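Long-range contacts in acRAF (Thiomonas intermedia, PDB 4LOW), which serves as a RuBisCO assembly factor in the alpha-carboxysome and, as a pterin-dehydratase-like protein, may have 4a-hydroxytetrahydrobiopterin dehydratase activity: residues K20-G25 / R80-A85; Q46-I51 / V58-D63. All blocks are in the same frame, centred on the assembly; numbering follows the deposited sequence.

Contact 1 (K20-G25 / R80-A85); sequences KRFAFG and RVDALA. With FMT (formic acid), chain C.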
# COMPACT_ATOMS: atom_id res chain seq x y z
N LYS A 20 -7.90 7.65 6.56
CA LYS A 20 -8.45 6.70 7.51
C LYS A 20 -7.56 5.49 7.59
O LYS A 20 -7.04 5.00 6.59
CB LYS A 20 -9.87 6.27 7.12
CG LYS A 20 -10.56 5.39 8.15
CD LYS A 20 -12.05 5.29 7.84
CE LYS A 20 -12.71 4.23 8.67
NZ LYS A 20 -14.18 4.21 8.37
N ARG A 21 -7.43 4.97 8.80
CA ARG A 21 -6.72 3.71 9.07
C ARG A 21 -7.71 2.58 9.33
O ARG A 21 -8.65 2.74 10.13
CB ARG A 21 -5.82 3.90 10.29
CG ARG A 21 -5.10 2.64 10.78
CD ARG A 21 -4.32 2.93 12.06
NE ARG A 21 -3.42 1.82 12.45
CZ ARG A 21 -2.18 1.68 12.01
NH1 ARG A 21 -1.69 2.54 11.12
NH2 ARG A 21 -1.42 0.70 12.47
N PHE A 22 -7.50 1.48 8.68
CA PHE A 22 -8.30 0.28 8.87
C PHE A 22 -7.41 -0.78 9.46
O PHE A 22 -6.36 -1.06 8.89
CB PHE A 22 -8.82 -0.19 7.51
CG PHE A 22 -9.81 0.75 6.86
CD1 PHE A 22 -9.37 1.86 6.14
CD2 PHE A 22 -11.17 0.57 7.02
CE1 PHE A 22 -10.30 2.75 5.56
CE2 PHE A 22 -12.09 1.44 6.42
CZ PHE A 22 -11.65 2.52 5.71
N ALA A 23 -7.83 -1.47 10.51
CA ALA A 23 -7.02 -2.54 11.09
C ALA A 23 -7.81 -3.84 11.03
O ALA A 23 -9.05 -3.85 11.12
CB ALA A 23 -6.65 -2.20 12.53
N PHE A 24 -7.10 -4.96 10.84
CA PHE A 24 -7.70 -6.26 10.63
C PHE A 24 -7.07 -7.29 11.55
O PHE A 24 -5.96 -7.11 12.01
CB PHE A 24 -7.54 -6.68 9.16
CG PHE A 24 -8.18 -5.70 8.21
CD1 PHE A 24 -9.53 -5.76 7.91
CD2 PHE A 24 -7.44 -4.68 7.66
CE1 PHE A 24 -10.12 -4.81 7.06
CE2 PHE A 24 -8.03 -3.73 6.81
CZ PHE A 24 -9.36 -3.80 6.53
N GLY A 25 -7.78 -8.40 11.76
CA GLY A 25 -7.29 -9.44 12.65
C GLY A 25 -6.26 -10.37 12.08
O GLY A 25 -5.74 -11.19 12.82
N ARG A 80 -17.63 3.83 -0.00
CA ARG A 80 -17.55 2.49 -0.59
C ARG A 80 -16.36 1.73 0.01
O ARG A 80 -16.49 0.52 0.29
CB ARG A 80 -17.51 2.55 -2.11
CG ARG A 80 -18.87 2.91 -2.72
CD ARG A 80 -18.72 3.43 -4.11
NE ARG A 80 -18.58 2.35 -5.08
CZ ARG A 80 -18.66 2.53 -6.40
NH1 ARG A 80 -18.91 3.74 -6.89
NH2 ARG A 80 -18.51 1.51 -7.22
N VAL A 81 -15.22 2.44 0.32
CA VAL A 81 -14.09 1.78 0.99
C VAL A 81 -14.57 1.25 2.35
O VAL A 81 -14.32 0.08 2.69
CB VAL A 81 -12.93 2.73 1.18
CG1 VAL A 81 -11.85 2.11 2.06
CG2 VAL A 81 -12.34 3.13 -0.16
N ASP A 82 -15.34 2.06 3.12
CA ASP A 82 -15.88 1.59 4.40
C ASP A 82 -16.73 0.32 4.21
O ASP A 82 -16.64 -0.61 5.02
CB ASP A 82 -16.75 2.66 5.04
CG ASP A 82 -15.98 3.82 5.60
OD1 ASP A 82 -14.75 3.75 5.63
OD2 ASP A 82 -16.63 4.80 6.00
N ALA A 83 -17.54 0.26 3.13
CA ALA A 83 -18.37 -0.91 2.91
C ALA A 83 -17.53 -2.14 2.59
O ALA A 83 -17.95 -3.25 2.94
CB ALA A 83 -19.36 -0.65 1.78
N LEU A 84 -16.35 -1.98 1.95
CA LEU A 84 -15.47 -3.12 1.69
C LEU A 84 -14.90 -3.65 2.99
O LEU A 84 -14.60 -4.85 3.08
CB LEU A 84 -14.30 -2.73 0.78
CG LEU A 84 -14.64 -2.21 -0.63
CD1 LEU A 84 -13.37 -1.79 -1.35
CD2 LEU A 84 -15.43 -3.24 -1.44
N ALA A 85 -14.70 -2.79 3.99
CA ALA A 85 -14.17 -3.18 5.30
C ALA A 85 -15.27 -3.75 6.23
O ALA A 85 -14.94 -4.16 7.35
CB ALA A 85 -13.50 -1.99 5.95
C FMT C . -8.59 7.65 11.35
O1 FMT C . -8.38 6.42 11.12
O2 FMT C . -9.72 8.20 10.84
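The ring of Phe-22 takes the carboxylate of Asp-82 at its edge: OD1 lies in the ring plane, 3.3 Å from CZ, and the ring and carboxylate planes stand 58° apart. Two aliphatic groups of segment 80-85 approach the same ring obliquely. Val-81 brings CG1 to 3.7 Å from Phe-22 CZ, while Ala-85 sets its CB 3.6 Å from Phe-22 CD2. The ring of Phe-33, from helix 27-44, also meets Phe-22.

The polar half of the contact is a salt bridge between Lys-20 NZ and Asp-82 OD1, 2.8 Å long. The ammonium comes from above the carboxylate plane, 54° out of it, and the two side chains cross at about a right angle. Lys-20 reaches across because CG is anti to the backbone N (chi1 -174°) and the chain stays extended to its end. The NZ is also held by the backbone oxygens of His-5 and His-7, both from the engineered tag, whereas Asp-82 OD1 accepts a further bond from Trp-9 NE1. On the strand edge turned away from strand 57-63, Arg-21 N donates a nearly straight 2.9 Å bond to O1 of a formic acid, probably from the crystallisation liquor.

Strand 20-23 and helix 80-84 run nearly parallel, axes 10.9 Å apart, a helix-on-sheet packing within the alpha/beta fold of this pterin-dehydratase-like family. Asp-82 OD1 thus faces an ammonium, an indole N-H and an aromatic edge, whose weakly positive C-H rim suits an oxygen. Both donors would probably favour the ionised carboxylate, which the last turn of helix 72-84 would probably oppose.

Contact 2 (Q46-I51 / V58-D63); sequences QHPQNI and VNITLD
Gln-49 has CG anti to its own nitrogen (chi1 177°) and an extended chain beyond, which carries it obliquely across Thr-61 and Asp-63. Asp-63 turns its CG between its backbone N and carbonyl carbon (chi1 54°), bringing the carboxylate against the root of the glutamine: Asp-63 CG lies 3.8 Å from Gln-49 CB. With an alanine here in place of Gln-49 the chain beyond CB is gone, and the Thr-61 methyl is likely to lose its cover from segment 46-51.

Gln-49 and Asn-50 both face Thr-61, forming a classic beta bulge. Thr-61 O receives two weak bonds, from Gln-49 N at 2.9 Å and from Asn-50 N at 3.4 Å, the former bent to 122°. The return bond, Thr-61 N to Asn-50 O, is sound at 3.0 Å. One water takes the N-H of Asp-63 and donates to His-47 O, bridging the loop ahead of strand 50-53 to strand 57-63 beyond the bulge.

On the face that carries Ile-60 and Ile-51, away from Asn-50 and Thr-61, Pro-48 CB packs 3.8 Å from Leu-62 CD2, the two side chains side by side, with Ile-60 CG2 on the proline as well. Ile-51 CG2 likewise lies alongside Val-58 CG1, 3.8 Å away.

That apolar face is covered by Leu-37 and Ser-41 of helix 27-44 and by Phe-77, Ala-78 and Val-81 of helix 72-84. Strand 17-23 flanks strand 57-63, while Ile-51 pairs antiparallel with a strand of the second subunit, whose Tyr-57 and Asn-52 take Asn-50 ND2; the sheet thus continues across the dimer interface.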
# COMPACT_ATOMS: atom_id res chain seq x y z
N GLN A 46 -11.13 5.98 -9.83
CA GLN A 46 -10.68 6.87 -8.76
C GLN A 46 -9.64 6.12 -7.98
O GLN A 46 -9.85 4.98 -7.59
CB GLN A 46 -11.83 7.29 -7.82
CG GLN A 46 -12.88 8.22 -8.45
CD GLN A 46 -14.05 8.38 -7.51
OE1 GLN A 46 -15.01 7.61 -7.54
NE2 GLN A 46 -13.95 9.33 -6.59
N HIS A 47 -8.52 6.77 -7.76
CA HIS A 47 -7.40 6.17 -7.07
C HIS A 47 -7.01 7.02 -5.87
O HIS A 47 -6.71 8.21 -6.03
CB HIS A 47 -6.21 6.04 -8.04
CG HIS A 47 -6.48 5.10 -9.17
ND1 HIS A 47 -6.99 5.55 -10.38
CD2 HIS A 47 -6.35 3.76 -9.22
CE1 HIS A 47 -7.15 4.47 -11.12
NE2 HIS A 47 -6.78 3.37 -10.47
N PRO A 48 -6.88 6.42 -4.68
CA PRO A 48 -6.36 7.18 -3.54
C PRO A 48 -5.02 7.85 -3.87
O PRO A 48 -4.22 7.32 -4.68
CB PRO A 48 -6.16 6.10 -2.47
CG PRO A 48 -7.27 5.09 -2.77
CD PRO A 48 -7.21 5.03 -4.29
N GLN A 49 -4.74 8.96 -3.19
CA GLN A 49 -3.44 9.62 -3.27
C GLN A 49 -2.36 8.61 -2.81
O GLN A 49 -1.30 8.50 -3.44
CB GLN A 49 -3.43 10.86 -2.38
CG GLN A 49 -2.09 11.59 -2.34
CD GLN A 49 -2.10 12.74 -1.39
OE1 GLN A 49 -3.13 13.38 -1.17
NE2 GLN A 49 -0.94 13.06 -0.87
N ASN A 50 -2.65 7.86 -1.74
CA ASN A 50 -1.68 6.90 -1.26
C ASN A 50 -2.36 5.85 -0.42
O ASN A 50 -3.33 6.15 0.28
CB ASN A 50 -0.65 7.61 -0.36
CG ASN A 50 0.45 6.71 0.15
OD1 ASN A 50 0.31 6.15 1.24
ND2 ASN A 50 1.52 6.52 -0.60
N ILE A 51 -1.89 4.61 -0.52
CA ILE A 51 -2.33 3.47 0.29
C ILE A 51 -1.08 2.96 0.96
O ILE A 51 -0.07 2.68 0.30
CB ILE A 51 -2.99 2.39 -0.57
CG1 ILE A 51 -4.29 2.90 -1.17
CG2 ILE A 51 -3.30 1.14 0.29
CD1 ILE A 51 -4.79 2.08 -2.29
N VAL A 58 -4.20 -0.93 7.04
CA VAL A 58 -4.13 -0.21 5.78
C VAL A 58 -4.52 1.23 6.05
O VAL A 58 -5.61 1.48 6.60
CB VAL A 58 -5.11 -0.81 4.73
CG1 VAL A 58 -5.03 -0.02 3.42
CG2 VAL A 58 -4.85 -2.29 4.50
N ASN A 59 -3.66 2.18 5.69
CA ASN A 59 -3.91 3.60 5.86
C ASN A 59 -4.18 4.21 4.49
O ASN A 59 -3.35 4.06 3.58
CB ASN A 59 -2.65 4.25 6.41
CG ASN A 59 -2.23 3.68 7.74
OD1 ASN A 59 -2.90 3.85 8.77
ND2 ASN A 59 -1.06 3.03 7.77
N ILE A 60 -5.32 4.86 4.31
CA ILE A 60 -5.68 5.39 3.00
C ILE A 60 -5.81 6.89 3.05
O ILE A 60 -6.42 7.45 3.97
CB ILE A 60 -7.02 4.76 2.59
CG1 ILE A 60 -6.89 3.23 2.57
CG2 ILE A 60 -7.47 5.30 1.21
CD1 ILE A 60 -8.16 2.50 2.34
N THR A 61 -5.25 7.57 2.03
CA THR A 61 -5.33 9.01 1.91
C THR A 61 -6.01 9.35 0.61
O THR A 61 -5.57 8.88 -0.45
CB THR A 61 -3.91 9.60 1.90
OG1 THR A 61 -3.26 9.19 3.09
CG2 THR A 61 -3.93 11.11 1.85
N LEU A 62 -7.08 10.17 0.66
CA LEU A 62 -7.79 10.57 -0.55
C LEU A 62 -7.57 12.05 -0.73
O LEU A 62 -7.68 12.81 0.23
CB LEU A 62 -9.31 10.32 -0.40
CG LEU A 62 -9.71 8.92 0.02
CD1 LEU A 62 -11.23 8.80 0.21
CD2 LEU A 62 -9.18 7.84 -0.94
N ASP A 63 -7.28 12.47 -1.97
CA ASP A 63 -7.04 13.88 -2.23
C ASP A 63 -8.21 14.49 -2.92
O ASP A 63 -9.03 13.77 -3.48
CB ASP A 63 -5.73 14.12 -3.01
CG ASP A 63 -5.53 13.37 -4.31
OD1 ASP A 63 -6.29 12.43 -4.58
OD2 ASP A 63 -4.54 13.68 -5.03
O HOH W 1 -7.96 10.22 -3.89
O HOH W 2 -1.97 6.62 3.00

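In the fold
The centres of the two contacts lie 12 Å apart, on opposite sides of the chain's centre. Along the sequence, both segments of contact 2 fall between those of contact 1: strand 17-23 comes first, then the hairpin of 50-53 and 57-63, and finally helix 72-84. Strands 17-23 and 57-63 are neighbours in the antiparallel sheet, and Phe-22 N lies 2.8 Å from Val-58 O, a probable hydrogen bond. Ile-60 of contact 2 also reaches contact 1 on the helix-covered face, its CD1 3.7 Å from Val-81 CG1. Contact 1 thus ties the C-terminal helix to an inner strand, while contact 2 pairs the two strands of the hairpin, whose outer strand meets the second subunit.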